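Local coordinates for protein citrate synthase (Pyrobaculum aerophilum, PDB 2IBP) that probably catalyses the condensation of oxaloacetate with acetyl-CoA and water to give citrate and CoA, and forms a homodimer of topologically interlinked chains, at residues 15-20 with 392-397; 146-151 with 378-383. All blocks are in the same frame, centred on the assembly; numbering follows the deposited sequence.

Overall arrangement
Contact 1 (15-20 with 392-397) lies at the periphery, its centre about 33 Å from that of the chain, where a disulfide joins residues near the two ends of the polypeptide. Contact 2 (146-151 with 378-383) is a buried helix pair, its centre about 17 Å from that of the chain. The two centres are about 35 Å apart and their nearest atoms about 13 Å, so they do not touch. Helix 363-382 leads on to strand 392-395, and both segments of contact 2 fall within the covalent ring that the disulfide closes. Neither contact adjoins the predicted active-site residues H289 and D346 or the magnesium-binding residues E304 and D308.

Contact 1 of 2, residues 15-20 with 392-397; sequences LQSPCG and RACYIG
The R392 guanidinium, the flat group meeting the other segment here, receives C19 O obliquely: NH2 gives it a weak hydrogen bond of 3.1 Å, bent to 130° at the hydrogen, while NH1 lies 3.5 Å from C19 CB. The chain from CG to NE is extended, which carries the guanidinium along to C19; NE is used elsewhere, bonding to the backbone O of D28 of the second subunit. The link itself is covalent. C19 SG and C394 SG are 2.1 Å apart, with a disulfide torsion of 75°. C394 SG stands anti to its own backbone N (chi1 -172°), whereas C19 SG lies anti to its carbonyl carbon, and the two sulfurs meet between the loop and the strand. P18 covers the bridge from the loop side: its CD touches C394 SG and also I396 CD1, the latter at 3.7 Å, the two side chains crossing at about a right angle. S17 shapes the turn that presents C19, and its OG also lies against C394 SG at 3.7 Å. That OG accepts the C19 N-H in an ST turn and donates to G20 O at 2.6 Å, in the carbonyl plane and on a lone pair, while G20 N bonds back to S17 O in a type I beta turn. With an alanine here, both OG bonds go, and the turn would probably hold C19 less firmly in position for the disulfide. R392 to Y395 pair in parallel with a strand of the second subunit, so the sheet continues across the interface beside this bridge. Joining residues near the N and C termini, the disulfide closes nearly the whole chain into a covalent ring; two such rings, threaded through each other, make the catenane dimer of this thermophilic citrate synthase.

Contact 2 of 2, residues 146-151 with 378-383; sequences LAYRIA and HVLEYW
L380 reaches across to helix 146-151 and takes part in three of the four residue contacts with its two methyl branches. With CG anti to the carbonyl carbon (chi1 -62°), the side chain extends toward the facing helix and its ends divide. CD1 sits over the face of the Y148 ring, 3.6 Å from the centroid and 9° off the normal, a nearly axial CH-pi contact; the same methyl meets A151 CB at 3.9 Å. CD2 presses on A147 CB at 3.5 Å, tighter than usual for two carbons. The side chain thus fits among A147, Y148 and A151, with an alanine one helical turn from the other. Y148 also meets the ring of Y71, on the same chain. Three residues after L380, W383, whose indole has one face covered by V379 CG1, brings CZ3 to 4.4 Å from A147 CB, which lies at the indole edge near its plane; NE1 bonds to A227 O. The short helical segments run antiparallel at 165°, with axes 11.0 Å apart, and no hydrogen bond joins them. The arrangement is a buried, apolar antiparallel helix pair, joining helices 141-169 and 363-382 in the mainly helical citrate synthase fold.

Contact 1 of 2, residues 15-20 with 392-397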
loop_
_atom_site.group_PDB
_atom_site.type_symbol
_atom_site.label_atom_id
_atom_site.label_comp_id
_atom_site.label_asym_id
_atom_site.label_seq_id
_atom_site.Cartn_x
_atom_site.Cartn_y
_atom_site.Cartn_z
ATOM N N LEU A 15 12.154 -7.541 19.949
ATOM C CA LEU A 15 13.111 -6.486 20.268
ATOM C C LEU A 15 12.511 -5.731 21.423
ATOM O O LEU A 15 11.336 -5.411 21.402
ATOM C CB LEU A 15 13.307 -5.553 19.068
ATOM C CG LEU A 15 13.765 -6.192 17.753
ATOM C CD1 LEU A 15 13.622 -5.216 16.589
ATOM C CD2 LEU A 15 15.194 -6.689 17.850
ATOM N N GLN A 16 13.284 -5.497 22.474
ATOM C CA GLN A 16 12.742 -4.740 23.583
ATOM C C GLN A 16 12.927 -3.255 23.334
ATOM O O GLN A 16 13.782 -2.837 22.556
ATOM C CB GLN A 16 13.287 -5.209 24.936
ATOM C CG GLN A 16 14.733 -5.619 24.942
ATOM C CD GLN A 16 15.143 -6.268 26.251
ATOM O OE1 GLN A 16 14.460 -6.136 27.268
ATOM N NE2 GLN A 16 16.262 -6.976 26.228
ATOM N N SER A 17 12.052 -2.462 23.930
ATOM C CA SER A 17 12.096 -1.040 23.713
ATOM C C SER A 17 11.531 -0.335 24.919
ATOM O O SER A 17 10.891 -0.951 25.781
ATOM C CB SER A 17 11.263 -0.670 22.473
ATOM O OG SER A 17 9.889 -0.604 22.801
ATOM N N PRO A 18 11.800 0.967 25.015
ATOM C CA PRO A 18 11.249 1.738 26.116
ATOM C C PRO A 18 9.728 1.670 26.218
ATOM O O PRO A 18 9.183 1.896 27.291
ATOM C CB PRO A 18 11.684 3.167 25.775
ATOM C CG PRO A 18 12.927 2.997 25.024
ATOM C CD PRO A 18 12.726 1.763 24.196
ATOM N N CYS A 19 9.056 1.346 25.112
ATOM C CA CYS A 19 7.593 1.342 25.057
ATOM C C CYS A 19 6.987 -0.056 25.162
ATOM O O CYS A 19 5.761 -0.201 25.204
ATOM C CB CYS A 19 7.158 1.958 23.727
ATOM S SG CYS A 19 7.923 3.561 23.377
ATOM N N GLY A 20 7.845 -1.074 25.183
ATOM C CA GLY A 20 7.406 -2.460 25.251
ATOM C C GLY A 20 8.031 -3.335 24.173
ATOM O O GLY A 20 8.898 -2.893 23.415
ATOM N N ARG A 392 2.325 1.529 16.282
ATOM C CA ARG A 392 3.120 2.654 16.720
ATOM C C ARG A 392 4.581 2.304 16.694
ATOM O O ARG A 392 4.963 1.161 16.440
ATOM C CB ARG A 392 2.685 3.119 18.104
ATOM C CG ARG A 392 2.922 2.147 19.211
ATOM C CD ARG A 392 2.236 2.642 20.482
ATOM N NE ARG A 392 2.442 1.743 21.613
ATOM C CZ ARG A 392 3.304 1.954 22.606
ATOM N NH1 ARG A 392 4.043 3.060 22.648
ATOM N NH2 ARG A 392 3.402 1.061 23.581
ATOM N N ALA A 393 5.408 3.324 16.875
ATOM C CA ALA A 393 6.841 3.133 16.930
ATOM C C ALA A 393 7.263 3.739 18.248
ATOM O O ALA A 393 6.572 4.590 18.804
ATOM C CB ALA A 393 7.542 3.819 15.775
ATOM N N CYS A 394 8.393 3.281 18.752
ATOM C CA CYS A 394 8.918 3.762 20.022
ATOM C C CYS A 394 10.120 4.651 19.778
ATOM O O CYS A 394 11.095 4.225 19.188
ATOM C CB CYS A 394 9.329 2.574 20.884
ATOM S SG CYS A 394 9.758 3.120 22.557
ATOM N N TYR A 395 10.035 5.901 20.211
ATOM C CA TYR A 395 11.137 6.819 20.008
ATOM C C TYR A 395 12.314 6.553 20.928
ATOM O O TYR A 395 12.158 6.374 22.154
ATOM C CB TYR A 395 10.680 8.266 20.197
ATOM C CG TYR A 395 11.749 9.285 19.942
ATOM C CD1 TYR A 395 12.034 9.717 18.651
ATOM C CD2 TYR A 395 12.417 9.906 20.998
ATOM C CE1 TYR A 395 12.960 10.714 18.405
ATOM C CE2 TYR A 395 13.365 10.888 20.763
ATOM C CZ TYR A 395 13.621 11.307 19.460
ATOM O OH TYR A 395 14.558 12.278 19.185
ATOM N N ILE A 396 13.479 6.500 20.301
ATOM C CA ILE A 396 14.755 6.386 20.991
ATOM C C ILE A 396 15.674 7.441 20.390
ATOM O O ILE A 396 16.004 7.419 19.204
ATOM C CB ILE A 396 15.381 4.999 20.861
ATOM C CG1 ILE A 396 14.433 3.927 21.413
ATOM C CG2 ILE A 396 16.722 4.996 21.593
ATOM C CD1 ILE A 396 15.029 2.519 21.439
ATOM N N GLY A 397 16.003 8.443 21.188
ATOM C CA GLY A 397 16.828 9.517 20.692
ATOM C C GLY A 397 16.789 10.716 21.603
ATOM O O GLY A 397 16.155 10.687 22.662
#

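Contact 2 of 2, residues 146-151 with 378-383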
loop_
_atom_site.group_PDB
_atom_site.type_symbol
_atom_site.label_atom_id
_atom_site.label_comp_id
_atom_site.label_asym_id
_atom_site.label_seq_id
_atom_site.Cartn_x
_atom_site.Cartn_y
_atom_site.Cartn_z
ATOM N N LEU A 146 -22.188 -2.967 -4.210
ATOM C CA LEU A 146 -21.204 -2.211 -4.991
ATOM C C LEU A 146 -19.822 -2.831 -4.813
ATOM O O LEU A 146 -19.083 -3.017 -5.788
ATOM C CB LEU A 146 -21.134 -0.739 -4.547
ATOM C CG LEU A 146 -22.374 0.110 -4.839
ATOM C CD1 LEU A 146 -22.300 1.496 -4.199
ATOM C CD2 LEU A 146 -22.555 0.209 -6.335
ATOM N N ALA A 147 -19.474 -3.114 -3.560
ATOM C CA ALA A 147 -18.152 -3.656 -3.222
ATOM C C ALA A 147 -17.898 -4.976 -3.968
ATOM O O ALA A 147 -16.815 -5.210 -4.492
ATOM C CB ALA A 147 -18.008 -3.846 -1.712
ATOM N N TYR A 148 -18.899 -5.845 -4.024
ATOM C CA TYR A 148 -18.718 -7.129 -4.716
ATOM C C TYR A 148 -18.616 -6.931 -6.221
ATOM O O TYR A 148 -17.836 -7.618 -6.905
ATOM C CB TYR A 148 -19.810 -8.117 -4.321
ATOM C CG TYR A 148 -19.515 -8.762 -2.986
ATOM C CD1 TYR A 148 -19.749 -8.090 -1.791
ATOM C CD2 TYR A 148 -18.868 -9.987 -2.923
ATOM C CE1 TYR A 148 -19.413 -8.659 -0.569
ATOM C CE2 TYR A 148 -18.539 -10.576 -1.714
ATOM C CZ TYR A 148 -18.802 -9.908 -0.538
ATOM O OH TYR A 148 -18.469 -10.497 0.666
ATOM N N ARG A 149 -19.379 -5.988 -6.755
ATOM C CA ARG A 149 -19.297 -5.652 -8.174
ATOM C C ARG A 149 -17.858 -5.197 -8.489
ATOM O O ARG A 149 -17.258 -5.609 -9.478
ATOM C CB ARG A 149 -20.294 -4.539 -8.512
ATOM C CG ARG A 149 -20.709 -4.418 -9.975
ATOM C CD ARG A 149 -21.805 -3.338 -10.148
ATOM N NE ARG A 149 -22.899 -3.513 -9.190
ATOM C CZ ARG A 149 -23.802 -2.583 -8.882
ATOM N NH1 ARG A 149 -23.756 -1.376 -9.440
ATOM N NH2 ARG A 149 -24.738 -2.848 -7.979
ATOM N N ILE A 150 -17.323 -4.321 -7.639
ATOM C CA ILE A 150 -15.966 -3.792 -7.820
ATOM C C ILE A 150 -14.925 -4.890 -7.712
ATOM O O ILE A 150 -13.955 -4.927 -8.493
ATOM C CB ILE A 150 -15.679 -2.645 -6.829
ATOM C CG1 ILE A 150 -16.629 -1.477 -7.131
ATOM C CG2 ILE A 150 -14.204 -2.208 -6.910
ATOM C CD1 ILE A 150 -16.818 -0.480 -5.987
ATOM N N ALA A 151 -15.101 -5.764 -6.730
ATOM C CA ALA A 151 -14.210 -6.912 -6.543
ATOM C C ALA A 151 -14.186 -7.768 -7.818
ATOM O O ALA A 151 -13.111 -8.133 -8.314
ATOM C CB ALA A 151 -14.621 -7.736 -5.333
ATOM N N HIS A 378 -10.256 -10.779 0.887
ATOM C CA HIS A 378 -9.720 -10.446 2.206
ATOM C C HIS A 378 -10.160 -9.065 2.656
ATOM O O HIS A 378 -10.533 -8.893 3.798
ATOM C CB HIS A 378 -8.207 -10.551 2.234
ATOM C CG HIS A 378 -7.704 -11.924 2.535
ATOM N ND1 HIS A 378 -7.580 -12.406 3.822
ATOM C CD2 HIS A 378 -7.234 -12.901 1.723
ATOM C CE1 HIS A 378 -7.092 -13.631 3.786
ATOM N NE2 HIS A 378 -6.890 -13.962 2.524
ATOM N N VAL A 379 -10.166 -8.111 1.731
ATOM C CA VAL A 379 -10.630 -6.754 2.040
ATOM C C VAL A 379 -12.096 -6.776 2.462
ATOM O O VAL A 379 -12.461 -6.250 3.519
ATOM C CB VAL A 379 -10.437 -5.788 0.876
ATOM C CG1 VAL A 379 -11.235 -4.487 1.112
ATOM C CG2 VAL A 379 -8.940 -5.509 0.705
ATOM N N LEU A 380 -12.933 -7.417 1.653
ATOM C CA LEU A 380 -14.354 -7.484 1.964
ATOM C C LEU A 380 -14.586 -8.164 3.301
ATOM O O LEU A 380 -15.450 -7.740 4.073
ATOM C CB LEU A 380 -15.127 -8.161 0.846
ATOM C CG LEU A 380 -15.047 -7.397 -0.477
ATOM C CD1 LEU A 380 -15.749 -8.157 -1.582
ATOM C CD2 LEU A 380 -15.585 -5.986 -0.379
ATOM N N GLU A 381 -13.815 -9.201 3.590
ATOM C CA GLU A 381 -13.927 -9.875 4.864
ATOM C C GLU A 381 -13.587 -8.932 6.019
ATOM O O GLU A 381 -14.311 -8.853 7.002
ATOM C CB GLU A 381 -13.024 -11.100 4.903
ATOM C CG GLU A 381 -13.122 -11.883 6.180
ATOM C CD GLU A 381 -12.307 -13.140 6.129
ATOM O OE1 GLU A 381 -11.064 -13.025 6.051
ATOM O OE2 GLU A 381 -12.913 -14.238 6.182
ATOM N N TYR A 382 -12.498 -8.181 5.877
ATOM C CA TYR A 382 -12.088 -7.248 6.918
ATOM C C TYR A 382 -13.161 -6.193 7.142
ATOM O O TYR A 382 -13.410 -5.783 8.274
ATOM C CB TYR A 382 -10.760 -6.581 6.563
ATOM C CG TYR A 382 -10.136 -5.897 7.742
ATOM C CD1 TYR A 382 -9.638 -6.650 8.794
ATOM C CD2 TYR A 382 -10.040 -4.509 7.811
ATOM C CE1 TYR A 382 -9.084 -6.048 9.900
ATOM C CE2 TYR A 382 -9.449 -3.888 8.909
ATOM C CZ TYR A 382 -8.999 -4.674 9.963
ATOM O OH TYR A 382 -8.446 -4.102 11.084
ATOM N N TRP A 383 -13.743 -5.719 6.047
ATOM C CA TRP A 383 -14.794 -4.712 6.114
ATOM C C TRP A 383 -16.062 -5.167 6.832
ATOM O O TRP A 383 -16.953 -4.346 7.095
ATOM C CB TRP A 383 -15.145 -4.184 4.735
ATOM C CG TRP A 383 -14.147 -3.225 4.165
ATOM C CD1 TRP A 383 -13.115 -2.610 4.826
ATOM C CD2 TRP A 383 -14.246 -2.571 2.895
ATOM N NE1 TRP A 383 -12.507 -1.703 4.005
ATOM C CE2 TRP A 383 -13.191 -1.633 2.822
ATOM C CE3 TRP A 383 -15.104 -2.710 1.798
ATOM C CZ2 TRP A 383 -12.981 -0.833 1.703
ATOM C CZ3 TRP A 383 -14.898 -1.912 0.689
ATOM C CH2 TRP A 383 -13.839 -0.985 0.647
#